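Long-range contact in uncharacterized protein (Staphylococcus saprophyticus subsp. saprophyticus ATCC 15305, PDB 3FOJ), which is of unknown function but carries a rhodanese-like domain, a fold whose characterised members include sulfurtransferases: residues P18-T26 with Y52-C63. Residues are numbered along the deposited sequence; the frame is centred on the assembly and turned at random.
Sequences PVNIVDVRT and YFNDNETYYIIC
The carbonyl oxygen of Asn20 takes the shortest bond between the two strands, from Tyr60 N at 2.8 Å and almost straight (175°). From there Tyr60 O accepts Val22 N, Val22 O accepts Ile62 N, and Ile62 O accepts Val24 N at 3.0 Å, so strands 20-23 and 58-62 run parallel, twisted by 33°. Just before the first of these bonds, a water accepts from Asn20 N and donates to Thr58 O, adding a bridge at this end. Here too Val19 CB meets the Tyr60 ring at CE1 (3.8 Å), and Asn20 CB lies against Tyr59 CD2.

On the face carrying Val22 and Ile61, Val22 packs through CB and its CG2 methyl. With CG1 anti to the backbone N (chi1 178°), CG2 is directed at the aromatic cluster, 3.9 Å from Phe53 CE1 and 4.0 Å from Tyr59 CD2, while Ile61 CD1 reaches Val22 CB at 3.7 Å. Helix 67-77 covers Ile61 and Phe53 through Val73 and Leu76. Behind Tyr59, Phe53 lies over the ring face away from Asn20, and Asn54 N holds the Tyr59 hydroxyl.

The other face carries Ile21 beside Ile62, their CG2 methyls 4.1 Å apart, and then Asp23. Its OD1 accepts both Arg25 N, closing an Asx turn, and Arg25 NE; OD2 takes Arg25 NH2 at 2.8 Å. This side-on grip keeps carboxylate and guanidinium close to coplanar, and Arg25 CG passes the Cys63 backbone.

Chemically, backbone bonds and apolar branches join these central strands of the rhodanese-like sheet, whereas the paired charges sit at the C-terminal end of strand 20-23 and just beyond it, where both Asp23 oxygens fix the rotation of a guanidinium whose NH2 also bonds Gly33 O.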
ATOM      1  N   PRO A  18       5.805   7.503  10.833  1.00 28.59           N
ATOM      2  CA  PRO A  18       5.635   6.437   9.842  1.00 27.10           C
ATOM      3  C   PRO A  18       4.363   6.653   9.028  1.00 25.67           C
ATOM      4  O   PRO A  18       3.360   7.133   9.552  1.00 25.51           O
ATOM      5  CB  PRO A  18       5.568   5.179  10.702  1.00 27.64           C
ATOM      6  CG  PRO A  18       4.894   5.673  11.946  1.00 28.71           C
ATOM      7  CD  PRO A  18       5.603   6.986  12.199  1.00 28.72           C
ATOM      8  N   VAL A  19       4.410   6.309   7.747  1.00 23.44           N
ATOM      9  CA  VAL A  19       3.246   6.470   6.884  1.00 21.26           C
ATOM     10  C   VAL A  19       2.368   5.226   6.914  1.00 19.66           C
ATOM     11  O   VAL A  19       2.821   4.138   7.281  1.00 20.01           O
ATOM     12  CB  VAL A  19       3.656   6.745   5.421  1.00 21.61           C
ATOM     13  CG1 VAL A  19       4.412   8.061   5.329  1.00 22.21           C
ATOM     14  CG2 VAL A  19       4.501   5.595   4.893  1.00 21.27           C
ATOM     15  N   ASN A  20       1.107   5.401   6.531  1.00 16.59           N
ATOM     16  CA  ASN A  20       0.150   4.302   6.493  1.00 15.33           C
ATOM     17  C   ASN A  20       0.317   3.548   5.180  1.00 14.94           C
ATOM     18  O   ASN A  20       0.129   4.121   4.110  1.00 14.74           O
ATOM     19  CB  ASN A  20      -1.277   4.838   6.562  1.00 16.20           C
ATOM     20  CG  ASN A  20      -1.546   5.648   7.815  1.00 18.74           C
ATOM     21  OD1 ASN A  20      -2.325   6.599   7.789  1.00 21.49           O
ATOM     22  ND2 ASN A  20      -0.922   5.264   8.919  1.00 17.74           N
ATOM     23  N   ILE A  21       0.667   2.269   5.265  1.00 12.52           N
ATOM     24  CA  ILE A  21       0.839   1.441   4.078  1.00 11.62           C
ATOM     25  C   ILE A  21      -0.165   0.294   4.113  1.00 11.22           C
ATOM     26  O   ILE A  21      -0.358  -0.328   5.155  1.00 11.34           O
ATOM     27  CB  ILE A  21       2.254   0.824   4.014  1.00 12.10           C
ATOM     28  CG1 ILE A  21       3.303   1.931   3.910  1.00 13.65           C
ATOM     29  CG2 ILE A  21       2.354  -0.136   2.831  1.00 13.49           C
ATOM     30  CD1 ILE A  21       4.727   1.426   4.013  1.00 16.59           C
ATOM     31  N   VAL A  22      -0.806   0.035   2.975  1.00  8.77           N
ATOM     32  CA  VAL A  22      -1.764  -1.058   2.848  1.00 10.85           C
ATOM     33  C   VAL A  22      -1.301  -1.961   1.703  1.00  9.87           C
ATOM     34  O   VAL A  22      -1.213  -1.530   0.547  1.00 10.26           O
ATOM     35  CB  VAL A  22      -3.200  -0.551   2.548  1.00  9.14           C
ATOM     36  CG1 VAL A  22      -4.145  -1.734   2.381  1.00 11.21           C
ATOM     37  CG2 VAL A  22      -3.683   0.354   3.677  1.00 12.22           C
ATOM     38  N   ASP A  23      -0.985  -3.203   2.059  1.00  9.64           N
ATOM     39  CA  ASP A  23      -0.513  -4.243   1.142  1.00 10.23           C
ATOM     40  C   ASP A  23      -1.757  -5.011   0.687  1.00 10.36           C
ATOM     41  O   ASP A  23      -2.390  -5.686   1.494  1.00 10.60           O
ATOM     42  CB  ASP A  23       0.430  -5.174   1.915  1.00 11.35           C
ATOM     43  CG  ASP A  23       1.105  -6.211   1.036  1.00 11.91           C
ATOM     44  OD1 ASP A  23       0.519  -6.643   0.021  1.00 10.55           O
ATOM     45  OD2 ASP A  23       2.235  -6.618   1.387  1.00 13.85           O
ATOM     46  N   VAL A  24      -2.098  -4.919  -0.598  1.00  8.66           N
ATOM     47  CA  VAL A  24      -3.297  -5.581  -1.104  1.00  9.97           C
ATOM     48  C   VAL A  24      -3.088  -6.907  -1.846  1.00 10.65           C
ATOM     49  O   VAL A  24      -3.976  -7.375  -2.565  1.00 11.39           O
ATOM     50  CB  VAL A  24      -4.113  -4.598  -1.990  1.00  8.64           C
ATOM     51  CG1 VAL A  24      -4.493  -3.366  -1.168  1.00  8.89           C
ATOM     52  CG2 VAL A  24      -3.294  -4.170  -3.208  1.00 10.15           C
ATOM     53  N   ARG A  25      -1.920  -7.513  -1.668  1.00 11.00           N
ATOM     54  CA  ARG A  25      -1.628  -8.793  -2.310  1.00 12.10           C
ATOM     55  C   ARG A  25      -2.395  -9.895  -1.580  1.00 13.63           C
ATOM     56  O   ARG A  25      -3.052  -9.636  -0.573  1.00 13.67           O
ATOM     57  CB  ARG A  25      -0.129  -9.090  -2.246  1.00 11.59           C
ATOM     58  CG  ARG A  25       0.750  -8.110  -3.023  1.00 11.59           C
ATOM     59  CD  ARG A  25       2.224  -8.433  -2.813  1.00 12.28           C
ATOM     60  NE  ARG A  25       2.596  -8.279  -1.411  1.00 11.45           N
ATOM     61  CZ  ARG A  25       3.696  -8.776  -0.855  1.00 10.45           C
ATOM     62  NH1 ARG A  25       4.559  -9.475  -1.584  1.00 13.85           N
ATOM     63  NH2 ARG A  25       3.926  -8.576   0.436  1.00 10.14           N
ATOM     64  N   THR A  26      -2.312 -11.124  -2.083  1.00 16.89           N
ATOM     65  CA  THR A  26      -3.006 -12.231  -1.433  1.00 17.66           C
ATOM     66  C   THR A  26      -2.154 -12.817  -0.309  1.00 19.68           C
ATOM     67  O   THR A  26      -0.952 -12.566  -0.232  1.00 17.91           O
ATOM     68  CB  THR A  26      -3.377 -13.347  -2.441  1.00 19.62           C
ATOM     69  OG1 THR A  26      -2.195 -13.840  -3.081  1.00 21.67           O
ATOM     70  CG2 THR A  26      -4.338 -12.812  -3.493  1.00 20.43           C
ATOM     71  N   TYR A  52     -11.970   0.704   7.669  1.00 13.85           N
ATOM     72  CA  TYR A  52     -10.599   0.681   8.176  1.00 12.58           C
ATOM     73  C   TYR A  52      -9.914   2.030   7.959  1.00 11.68           C
ATOM     74  O   TYR A  52      -9.104   2.467   8.778  1.00 13.32           O
ATOM     75  CB  TYR A  52      -9.772  -0.394   7.455  1.00 12.79           C
ATOM     76  CG  TYR A  52      -8.286  -0.293   7.731  1.00 12.41           C
ATOM     77  CD1 TYR A  52      -7.741  -0.797   8.913  1.00 13.53           C
ATOM     78  CD2 TYR A  52      -7.429   0.348   6.833  1.00 13.09           C
ATOM     79  CE1 TYR A  52      -6.384  -0.661   9.197  1.00 14.88           C
ATOM     80  CE2 TYR A  52      -6.071   0.489   7.110  1.00 14.56           C
ATOM     81  CZ  TYR A  52      -5.557  -0.017   8.292  1.00 15.18           C
ATOM     82  OH  TYR A  52      -4.218   0.127   8.575  1.00 18.76           O
ATOM     83  N   PHE A  53     -10.250   2.673   6.845  1.00 11.89           N
ATOM     84  CA  PHE A  53      -9.645   3.940   6.441  1.00 12.03           C
ATOM     85  C   PHE A  53     -10.171   5.199   7.130  1.00 12.25           C
ATOM     86  O   PHE A  53     -11.362   5.508   7.065  1.00 14.80           O
ATOM     87  CB  PHE A  53      -9.782   4.089   4.921  1.00 11.07           C
ATOM     88  CG  PHE A  53      -9.148   2.964   4.145  1.00 11.20           C
ATOM     89  CD1 PHE A  53      -7.801   3.008   3.795  1.00 10.51           C
ATOM     90  CD2 PHE A  53      -9.895   1.843   3.790  1.00 11.08           C
ATOM     91  CE1 PHE A  53      -7.203   1.948   3.111  1.00  9.51           C
ATOM     92  CE2 PHE A  53      -9.311   0.777   3.112  1.00 11.53           C
ATOM     93  CZ  PHE A  53      -7.960   0.830   2.767  1.00 11.04           C
ATOM     94  N   ASN A  54      -9.261   5.915   7.784  1.00 11.55           N
ATOM     95  CA  ASN A  54      -9.574   7.159   8.481  1.00 12.68           C
ATOM     96  C   ASN A  54      -9.594   8.268   7.428  1.00 13.72           C
ATOM     97  O   ASN A  54      -8.596   8.503   6.749  1.00 13.64           O
ATOM     98  CB  ASN A  54      -8.494   7.441   9.531  1.00 13.35           C
ATOM     99  CG  ASN A  54      -8.839   8.613  10.436  1.00 13.59           C
ATOM    100  OD1 ASN A  54      -9.043   9.733   9.973  1.00 13.71           O
ATOM    101  ND2 ASN A  54      -8.895   8.357  11.737  1.00 14.03           N
ATOM    102  N   ASP A  55     -10.730   8.945   7.295  1.00 13.78           N
ATOM    103  CA  ASP A  55     -10.871  10.001   6.297  1.00 16.23           C
ATOM    104  C   ASP A  55      -9.923  11.184   6.469  1.00 14.92           C
ATOM    105  O   ASP A  55      -9.738  11.973   5.543  1.00 17.02           O
ATOM    106  CB  ASP A  55     -12.314  10.513   6.273  1.00 20.14           C
ATOM    107  CG  ASP A  55     -13.308   9.431   5.900  1.00 24.89           C
ATOM    108  OD1 ASP A  55     -13.103   8.768   4.860  1.00 29.41           O
ATOM    109  OD2 ASP A  55     -14.296   9.246   6.641  1.00 28.89           O
ATOM    110  N   ASN A  56      -9.317  11.306   7.645  1.00 14.42           N
ATOM    111  CA  ASN A  56      -8.412  12.415   7.920  1.00 15.18           C
ATOM    112  C   ASN A  56      -6.960  12.064   7.602  1.00 14.92           C
ATOM    113  O   ASN A  56      -6.069  12.905   7.716  1.00 15.07           O
ATOM    114  CB  ASN A  56      -8.543  12.821   9.392  1.00 15.03           C
ATOM    115  CG  ASN A  56      -8.234  14.287   9.629  1.00 16.73           C
ATOM    116  OD1 ASN A  56      -8.787  15.168   8.964  1.00 17.97           O
ATOM    117  ND2 ASN A  56      -7.360  14.560  10.589  1.00 18.61           N
ATOM    118  N   GLU A  57      -6.729  10.822   7.186  1.00 13.91           N
ATOM    119  CA  GLU A  57      -5.379  10.360   6.883  1.00 14.40           C
ATOM    120  C   GLU A  57      -5.189   9.945   5.429  1.00 13.64           C
ATOM    121  O   GLU A  57      -6.142   9.895   4.654  1.00 13.66           O
ATOM    122  CB  GLU A  57      -5.028   9.188   7.799  1.00 17.00           C
ATOM    123  CG  GLU A  57      -5.132   9.525   9.279  1.00 21.46           C
ATOM    124  CD  GLU A  57      -5.010   8.307  10.170  1.00 24.35           C
ATOM    125  OE1 GLU A  57      -3.992   7.595  10.072  1.00 27.90           O
ATOM    126  OE2 GLU A  57      -5.937   8.060  10.972  1.00 27.17           O
ATOM    127  N   THR A  58      -3.942   9.648   5.076  1.00 12.68           N
ATOM    128  CA  THR A  58      -3.598   9.227   3.721  1.00 11.91           C
ATOM    129  C   THR A  58      -2.986   7.834   3.760  1.00 10.51           C
ATOM    130  O   THR A  58      -2.244   7.497   4.679  1.00 10.81           O
ATOM    131  CB  THR A  58      -2.602  10.205   3.077  1.00 12.50           C
ATOM    132  OG1 THR A  58      -3.178  11.516   3.063  1.00 16.43           O
ATOM    133  CG2 THR A  58      -2.283   9.784   1.645  1.00 13.58           C
ATOM    134  N   TYR A  59      -3.301   7.027   2.752  1.00 10.13           N
ATOM    135  CA  TYR A  59      -2.801   5.660   2.690  1.00  9.96           C
ATOM    136  C   TYR A  59      -2.044   5.355   1.404  1.00  8.89           C
ATOM    137  O   TYR A  59      -2.501   5.683   0.308  1.00 10.56           O
ATOM    138  CB  TYR A  59      -3.969   4.682   2.844  1.00  9.90           C
ATOM    139  CG  TYR A  59      -4.694   4.826   4.158  1.00  9.82           C
ATOM    140  CD1 TYR A  59      -5.622   5.853   4.367  1.00  9.57           C
ATOM    141  CD2 TYR A  59      -4.409   3.971   5.220  1.00 10.20           C
ATOM    142  CE1 TYR A  59      -6.241   6.018   5.608  1.00 10.31           C
ATOM    143  CE2 TYR A  59      -5.013   4.127   6.452  1.00 10.81           C
ATOM    144  CZ  TYR A  59      -5.927   5.149   6.645  1.00 12.17           C
ATOM    145  OH  TYR A  59      -6.506   5.298   7.883  1.00 11.88           O
ATOM    146  N   TYR A  60      -0.884   4.721   1.558  1.00  7.94           N
ATOM    147  CA  TYR A  60      -0.052   4.342   0.426  1.00  7.51           C
ATOM    148  C   TYR A  60      -0.371   2.885   0.126  1.00  7.91           C
ATOM    149  O   TYR A  60      -0.239   2.024   0.988  1.00  9.38           O
ATOM    150  CB  TYR A  60       1.427   4.542   0.771  1.00  8.92           C
ATOM    151  CG  TYR A  60       1.784   6.002   0.963  1.00  9.50           C
ATOM    152  CD1 TYR A  60       1.536   6.654   2.172  1.00 12.61           C
ATOM    153  CD2 TYR A  60       2.324   6.746  -0.085  1.00 10.73           C
ATOM    154  CE1 TYR A  60       1.816   8.024   2.327  1.00 11.21           C
ATOM    155  CE2 TYR A  60       2.603   8.105   0.061  1.00 11.75           C
ATOM    156  CZ  TYR A  60       2.350   8.735   1.262  1.00 12.19           C
ATOM    157  OH  TYR A  60       2.632  10.077   1.392  1.00 13.45           O
ATOM    158  N   ILE A  61      -0.796   2.622  -1.105  1.00  7.05           N
ATOM    159  CA  ILE A  61      -1.213   1.285  -1.511  1.00  7.70           C
ATOM    160  C   ILE A  61      -0.174   0.565  -2.353  1.00  8.70           C
ATOM    161  O   ILE A  61       0.325   1.112  -3.332  1.00  7.54           O
ATOM    162  CB  ILE A  61      -2.527   1.376  -2.313  1.00  6.73           C
ATOM    163  CG1 ILE A  61      -3.516   2.313  -1.593  1.00  7.83           C
ATOM    164  CG2 ILE A  61      -3.103  -0.010  -2.539  1.00  8.38           C
ATOM    165  CD1 ILE A  61      -3.858   1.925  -0.155  1.00  8.84           C
ATOM    166  N   ILE A  62       0.135  -0.676  -1.982  1.00  9.39           N
ATOM    167  CA  ILE A  62       1.129  -1.450  -2.721  1.00  9.75           C
ATOM    168  C   ILE A  62       0.652  -2.875  -3.016  1.00 10.17           C
ATOM    169  O   ILE A  62      -0.048  -3.487  -2.213  1.00  9.63           O
ATOM    170  CB  ILE A  62       2.479  -1.482  -1.945  1.00  9.02           C
ATOM    171  CG1 ILE A  62       3.587  -2.009  -2.848  1.00  9.82           C
ATOM    172  CG2 ILE A  62       2.351  -2.332  -0.683  1.00 10.30           C
ATOM    173  CD1 ILE A  62       4.968  -1.878  -2.232  1.00 11.71           C
ATOM    174  N   CYS A  63       1.022  -3.382  -4.189  1.00  8.74           N
ATOM    175  CA  CYS A  63       0.658  -4.729  -4.602  0.50  9.29           C
ATOM    176  C   CYS A  63       1.910  -5.365  -5.194  1.00 10.48           C
ATOM    177  O   CYS A  63       3.014  -4.880  -4.968  1.00 10.04           O
ATOM    178  CB  CYS A  63      -0.465  -4.692  -5.643  0.50  8.78           C
ATOM    179  SG  CYS A  63      -0.036  -3.892  -7.202  0.50 18.91           S
TER
HETATM  180  O   HOH W   1       0.452   8.019   5.534  1.00 18.64           O
HETATM  181  O   HOH W   2      -2.158   1.264   7.049  1.00 17.99           O